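Local coordinates for putative cytochrome P450 hydroxylase (Chondromyces apiculatus DSM 436, PDB 6GMF), which is a heme-dependent cytochrome P450 that acts as a versatile terpene monooxygenase, probably inserting an oxygen atom from O2 into its substrates, at residues 120-125 against 392-397; 284-289 against 299-304. All coordinates share one frame; numbering follows the deposited sequence.

Contact 1 (120-125 against 392-397); sequences GLRGKS and ATVASA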
loop_
_atom_site.group_PDB
_atom_site.type_symbol
_atom_site.label_atom_id
_atom_site.label_comp_id
_atom_site.label_asym_id
_atom_site.label_seq_id
_atom_site.Cartn_x
_atom_site.Cartn_y
_atom_site.Cartn_z
ATOM N N GLY A 120 -21.475 -11.724 -5.166
ATOM C CA GLY A 120 -21.904 -10.752 -6.177
ATOM C C GLY A 120 -21.480 -11.132 -7.582
ATOM O O GLY A 120 -21.982 -10.519 -8.489
ATOM N N LEU A 121 -20.609 -12.131 -7.741
ATOM C CA LEU A 121 -20.156 -12.518 -9.069
ATOM C C LEU A 121 -21.030 -13.669 -9.640
ATOM O O LEU A 121 -20.858 -14.043 -10.806
ATOM C CB LEU A 121 -18.682 -12.933 -8.970
ATOM C CG LEU A 121 -17.743 -11.882 -8.370
ATOM C CD1 LEU A 121 -16.315 -12.349 -8.428
ATOM C CD2 LEU A 121 -17.882 -10.567 -9.109
ATOM N N ARG A 122 -21.880 -14.298 -8.823
ATOM C CA ARG A 122 -22.627 -15.497 -9.255
ATOM C C ARG A 122 -23.537 -15.126 -10.430
ATOM O O ARG A 122 -24.118 -14.008 -10.470
ATOM C CB ARG A 122 -23.445 -16.097 -8.108
ATOM C CG ARG A 122 -22.629 -16.883 -7.097
ATOM C CD ARG A 122 -23.456 -17.243 -5.873
ATOM N NE ARG A 122 -24.027 -16.062 -5.227
ATOM C CZ ARG A 122 -24.889 -16.114 -4.223
ATOM N NH1 ARG A 122 -25.136 -17.276 -3.637
ATOM N NH2 ARG A 122 -25.509 -15.017 -3.825
ATOM N N GLY A 123 -23.602 -16.053 -11.403
ATOM C CA GLY A 123 -24.469 -15.959 -12.577
ATOM C C GLY A 123 -23.841 -15.128 -13.682
ATOM O O GLY A 123 -24.447 -14.970 -14.734
ATOM N N LYS A 124 -22.646 -14.569 -13.418
ATOM C CA LYS A 124 -21.877 -13.787 -14.394
ATOM C C LYS A 124 -20.755 -14.672 -14.954
ATOM O O LYS A 124 -20.230 -15.521 -14.227
ATOM C CB LYS A 124 -21.183 -12.577 -13.766
ATOM C CG LYS A 124 -22.044 -11.517 -13.086
ATOM C CD LYS A 124 -21.201 -10.652 -12.134
ATOM C CE LYS A 124 -20.641 -9.388 -12.739
ATOM N NZ LYS A 124 -21.400 -8.193 -12.299
ATOM N N SER A 125 -20.366 -14.443 -16.214
ATOM C CA SER A 125 -19.164 -15.122 -16.744
ATOM C C SER A 125 -18.006 -14.145 -16.988
ATOM O O SER A 125 -16.891 -14.606 -17.274
ATOM C CB SER A 125 -19.460 -15.931 -17.989
ATOM O OG SER A 125 -20.061 -15.120 -18.963
ATOM N N ALA A 392 -14.475 -15.636 -15.655
ATOM C CA ALA A 392 -14.533 -16.795 -14.810
ATOM C C ALA A 392 -15.986 -17.058 -14.404
ATOM O O ALA A 392 -16.834 -16.145 -14.425
ATOM C CB ALA A 392 -13.677 -16.603 -13.581
ATOM N N THR A 393 -16.209 -18.314 -13.998
ATOM C CA THR A 393 -17.465 -18.862 -13.505
ATOM C C THR A 393 -17.390 -19.048 -11.993
ATOM O O THR A 393 -16.460 -19.676 -11.519
ATOM C CB THR A 393 -17.732 -20.285 -14.032
ATOM O OG1 THR A 393 -16.635 -21.140 -13.690
ATOM C CG2 THR A 393 -17.935 -20.361 -15.525
ATOM N N VAL A 394 -18.430 -18.618 -11.275
ATOM C CA VAL A 394 -18.460 -18.758 -9.834
ATOM C C VAL A 394 -19.093 -20.104 -9.451
ATOM O O VAL A 394 -20.030 -20.581 -10.105
ATOM C CB VAL A 394 -19.212 -17.580 -9.192
ATOM C CG1 VAL A 394 -19.044 -17.560 -7.683
ATOM C CG2 VAL A 394 -18.775 -16.259 -9.802
ATOM N N ALA A 395 -18.536 -20.718 -8.399
ATOM C CA ALA A 395 -19.179 -21.768 -7.602
ATOM C C ALA A 395 -19.542 -21.179 -6.228
ATOM O O ALA A 395 -18.705 -20.544 -5.587
ATOM C CB ALA A 395 -18.262 -22.963 -7.481
ATOM N N SER A 396 -20.796 -21.379 -5.796
ATOM C CA SER A 396 -21.323 -20.800 -4.551
ATOM C C SER A 396 -20.424 -21.170 -3.356
ATOM O O SER A 396 -19.637 -22.134 -3.412
ATOM C CB SER A 396 -22.773 -21.193 -4.318
ATOM O OG SER A 396 -22.914 -22.588 -4.082
ATOM N N ALA A 397 -20.543 -20.371 -2.284
ATOM C CA ALA A 397 -19.648 -20.414 -1.112
ATOM C C ALA A 397 -19.737 -21.789 -0.447
ATOM O O ALA A 397 -18.762 -22.252 0.133
ATOM C CB ALA A 397 -19.994 -19.311 -0.135
#

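Contact 2 (284-289 against 299-304); sequences FRQTMT and PARSVV. With HEM (protoporphyrin IX containing Fe), chain B.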
loop_
_atom_site.group_PDB
_atom_site.type_symbol
_atom_site.label_atom_id
_atom_site.label_comp_id
_atom_site.label_asym_id
_atom_site.label_seq_id
_atom_site.Cartn_x
_atom_site.Cartn_y
_atom_site.Cartn_z
ATOM N N PHE A 284 9.195 8.189 -0.260
ATOM C CA PHE A 284 9.765 9.536 -0.299
ATOM C C PHE A 284 10.690 9.794 0.886
ATOM O O PHE A 284 10.371 9.430 2.040
ATOM C CB PHE A 284 8.644 10.574 -0.259
ATOM C CG PHE A 284 7.853 10.668 -1.539
ATOM C CD1 PHE A 284 6.938 9.687 -1.885
ATOM C CD2 PHE A 284 8.083 11.702 -2.429
ATOM C CE1 PHE A 284 6.214 9.795 -3.063
ATOM C CE2 PHE A 284 7.338 11.813 -3.595
ATOM C CZ PHE A 284 6.416 10.851 -3.899
ATOM N N ARG A 285 11.820 10.477 0.589
ATOM C CA ARG A 285 12.745 10.945 1.626
ATOM C C ARG A 285 13.263 12.340 1.227
ATOM O O ARG A 285 13.125 12.712 0.090
ATOM C CB ARG A 285 13.930 9.992 1.813
ATOM C CG ARG A 285 13.560 8.583 2.275
ATOM C CD ARG A 285 13.110 8.586 3.716
ATOM N NE ARG A 285 12.945 7.223 4.229
ATOM C CZ ARG A 285 11.798 6.566 4.246
ATOM N NH1 ARG A 285 10.737 7.009 3.573
ATOM N NH2 ARG A 285 11.717 5.458 4.986
ATOM N N GLN A 286 13.869 13.046 2.169
ATOM C CA GLN A 286 14.587 14.300 1.872
ATOM C C GLN A 286 15.919 14.287 2.607
ATOM O O GLN A 286 15.977 13.919 3.812
ATOM C CB GLN A 286 13.764 15.511 2.296
ATOM C CG GLN A 286 14.440 16.821 1.909
ATOM C CD GLN A 286 13.647 18.048 2.305
ATOM O OE1 GLN A 286 13.096 18.136 3.395
ATOM N NE2 GLN A 286 13.683 19.049 1.440
ATOM N N THR A 287 16.985 14.633 1.882
ATOM C CA THR A 287 18.277 14.667 2.546
ATOM C C THR A 287 18.385 15.919 3.399
ATOM O O THR A 287 17.939 16.976 3.028
ATOM C CB THR A 287 19.446 14.599 1.565
ATOM O OG1 THR A 287 19.297 15.674 0.639
ATOM C CG2 THR A 287 19.454 13.300 0.799
ATOM N N MET A 288 18.991 15.719 4.562
ATOM C CA MET A 288 19.193 16.757 5.526
ATOM C C MET A 288 20.593 17.370 5.374
ATOM O O MET A 288 20.787 18.516 5.749
ATOM C CB MET A 288 18.959 16.195 6.933
ATOM C CG MET A 288 17.504 15.793 7.193
ATOM S SD MET A 288 16.323 17.178 7.162
ATOM C CE MET A 288 15.853 17.269 5.436
ATOM N N THR A 289 21.525 16.634 4.755
ATOM C CA THR A 289 22.921 17.035 4.512
ATOM C C THR A 289 23.326 16.532 3.126
ATOM O O THR A 289 22.584 15.771 2.492
ATOM C CB THR A 289 23.873 16.501 5.598
ATOM O OG1 THR A 289 23.749 15.080 5.754
ATOM C CG2 THR A 289 23.640 17.176 6.931
ATOM N N PRO A 299 22.912 16.243 -3.059
ATOM C CA PRO A 299 22.976 17.471 -2.277
ATOM C C PRO A 299 21.938 17.470 -1.147
ATOM O O PRO A 299 20.889 16.807 -1.230
ATOM C CB PRO A 299 22.632 18.595 -3.256
ATOM C CG PRO A 299 22.570 17.965 -4.625
ATOM C CD PRO A 299 22.392 16.472 -4.410
ATOM N N ALA A 300 22.262 18.218 -0.098
ATOM C CA ALA A 300 21.341 18.586 0.963
ATOM C C ALA A 300 20.019 19.072 0.357
ATOM O O ALA A 300 20.015 19.688 -0.680
ATOM C CB ALA A 300 21.955 19.685 1.807
ATOM N N ARG A 301 18.914 18.706 1.016
ATOM C CA ARG A 301 17.581 19.116 0.738
ATOM C C ARG A 301 17.022 18.542 -0.555
ATOM O O ARG A 301 15.954 18.982 -0.979
ATOM C CB ARG A 301 17.500 20.642 0.754
ATOM C CG ARG A 301 17.844 21.199 2.128
ATOM C CD ARG A 301 16.711 20.968 3.112
ATOM N NE ARG A 301 17.143 21.051 4.490
ATOM C CZ ARG A 301 16.333 21.246 5.508
ATOM N NH1 ARG A 301 15.027 21.200 5.315
ATOM N NH2 ARG A 301 16.840 21.496 6.700
ATOM N N SER A 302 17.626 17.485 -1.102
ATOM C CA SER A 302 17.063 16.826 -2.268
ATOM C C SER A 302 15.926 15.900 -1.834
ATOM O O SER A 302 16.033 15.280 -0.779
ATOM C CB SER A 302 18.096 16.025 -2.977
ATOM O OG SER A 302 19.127 16.863 -3.460
ATOM N N VAL A 303 14.869 15.838 -2.641
ATOM C CA VAL A 303 13.890 14.744 -2.491
ATOM C C VAL A 303 14.455 13.486 -3.151
ATOM O O VAL A 303 14.947 13.536 -4.287
ATOM C CB VAL A 303 12.536 15.137 -3.085
ATOM C CG1 VAL A 303 11.561 13.957 -3.066
ATOM C CG2 VAL A 303 11.981 16.340 -2.333
ATOM N N VAL A 304 14.347 12.355 -2.441
ATOM C CA VAL A 304 14.957 11.133 -2.836
ATOM C C VAL A 304 13.871 10.064 -2.819
ATOM O O VAL A 304 13.139 10.016 -1.859
ATOM C CB VAL A 304 16.083 10.735 -1.870
ATOM C CG1 VAL A 304 16.630 9.360 -2.197
ATOM C CG2 VAL A 304 17.191 11.786 -1.867
HETATM C CHA HEM B . 4.092 2.428 5.901
HETATM C CHB HEM B . 3.728 -0.264 2.046
HETATM C CHC HEM B . -0.704 -1.576 3.481
HETATM C CHD HEM B . -0.481 1.428 7.138
HETATM C C1A HEM B . 4.392 1.766 4.734
HETATM C C2A HEM B . 5.686 1.834 4.145
HETATM C C3A HEM B . 5.570 1.081 3.021
HETATM C C4A HEM B . 4.251 0.561 2.987
HETATM C CMA HEM B . 6.588 0.840 1.933
HETATM C CAA HEM B . 6.913 2.572 4.603
HETATM C CBA HEM B . 6.902 4.081 4.237
HETATM C CGA HEM B . 8.198 4.786 4.575
HETATM O O1A HEM B . 9.191 4.132 4.982
HETATM O O2A HEM B . 8.208 6.030 4.292
HETATM C C1B HEM B . 2.463 -0.872 2.065
HETATM C C2B HEM B . 1.981 -1.836 1.111
HETATM C C3B HEM B . 0.729 -2.214 1.483
HETATM C C4B HEM B . 0.448 -1.477 2.718
HETATM C CMB HEM B . 2.785 -2.253 -0.053
HETATM C CAB HEM B . -0.224 -3.232 0.894
HETATM C CBB HEM B . 0.237 -4.171 0.133
HETATM C C1C HEM B . -1.051 -0.945 4.623
HETATM C C2C HEM B . -2.307 -1.109 5.299
HETATM C C3C HEM B . -2.200 -0.220 6.356
HETATM C C4C HEM B . -0.969 0.468 6.276
HETATM C CMC HEM B . -3.349 -2.153 5.016
HETATM C CAC HEM B . -3.141 0.053 7.443
HETATM C CBC HEM B . -4.390 -0.347 7.478
HETATM C C1D HEM B . 0.780 1.959 7.062
HETATM C C2D HEM B . 1.263 2.997 8.019
HETATM C C3D HEM B . 2.543 3.261 7.684
HETATM C C4D HEM B . 2.842 2.404 6.532
HETATM C CMD HEM B . 0.385 3.536 9.137
HETATM C CAD HEM B . 3.456 4.247 8.357
HETATM C CBD HEM B . 4.393 3.664 9.428
HETATM C CGD HEM B . 5.363 4.684 9.987
HETATM O O1D HEM B . 5.881 4.411 11.083
HETATM O O2D HEM B . 5.634 5.729 9.340
HETATM N NA HEM B . 3.513 0.969 4.018
HETATM N NB HEM B . 1.513 -0.725 2.982
HETATM N NC HEM B . -0.264 0.040 5.188
HETATM N ND HEM B . 1.770 1.698 6.140
HETATM FE FE HEM B . 1.695 0.436 4.661
HETATM O O HOH W 1 1.026 2.158 3.388
#

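Contact 1 (120-125 against 392-397)
Val394 presents its two methyl groups to the turn at 121-124, one to each of two successive residues. CG2 lies 3.4 Å from Leu121 CB, closer than carbons normally pack, and 3.2 Å from Leu121 O, which fits the methyl tightly between the root of the leucine side chain and its carbonyl. That same Leu121 O receives Lys124 N at 3.2 Å, closing a type II beta turn from Leu121 to Lys124 in which Gly123 takes the positive phi of the third position. A chi1 of -169° sets the other methyl, Val394 CG1, anti to the backbone N, where it meets Arg122 CG at 3.7 Å, and leaves CG2 for Leu121; the valine and arginine side chains cross obliquely.

Arg122 contributes its aliphatic part. Its CD passes 4.3 Å from Ser396 CB, and beyond it the bend at chi3 (-57°) turns NE back to bond Asp119 O at the end of helix 107-119. The tail residues 392-397 close the P450 polypeptide here, following strand 389-391 and running between the loop that leaves helix 107-119 and helix 346-363, the L helix that follows the heme-ligating cysteine. Val394 also touches Val118 of the first helix and Arg363 of the second, and backbone bonds join Thr393 to Gly365 and Ala395 to Arg363.

At the other end of the contact, Ala392 N donates to Ser125 O at 3.1 Å. The bond is bent, with 137° at the hydrogen. A weaker CA-H...O contact runs in the reverse direction, from Ser125 CA to Ala392 O at 3.4 Å. Lys124 leads its side chain away from the tail, and its NZ forms a salt bridge with Glu132 of helix 129-134.

Contact 2 (284-289 against 299-304)
Pro299 O is gripped by two hydroxyls, Thr287 OG1 at 2.7 Å from across the contact and Ser302 OG at 2.8 Å from its own type II turn. Thr287 OG1, placed by chi1 of 56° between its backbone N and carbonyl carbon, in turn accepts Ser302 N at 3.0 Å and locks the turn onto the strand end. Beyond it, strands 285-287 and 303-306 run antiparallel in the mixed beta sheet of the P450 fold: Arg285 and Val304 form a hydrogen-bonded pair, Gln286 and Val303 a non-hydrogen-bonded one. Met288 CE lies over one face of the Arg301 guanidinium.

From strand 285-287, the bent side chain of Arg285 reaches a heme propionate edge-on. NH1 bonds HEM O2A at 2.8 Å and NH2 bonds HEM O1A at 2.9 Å, the latter nearly straight (174°), while NH1 also donates to Phe284 O. An alanine here would remove the bonds to the propionate and to Phe284 O, and is likely to leave this carboxylate without its paired partner and freer to turn. Paired bonds in the guanidinium plane fix the carboxylate's rotation, and the arginine's positive charge probably stabilises its ionised form.

Contacts 1 and 2 lie on opposite sides of the chain's centre, their own centres about 50 Å apart and their nearest atoms about 32 Å apart. They share no helix or strand. Along the chain, residues 284-289 and 299-304 both fall between the two halves of contact 1, and only nine residues separate them, whereas 266 separate 120-125 from 392-397. Contact 2 is thus a local strand pairing inside the mixed sheet, beside one heme propionate; contact 1 is a long-range closure that brings the C-terminal tail to the loop after helix 107-119, away from the annotated sites. One serves cofactor binding directly, the other joins distant parts of the fold.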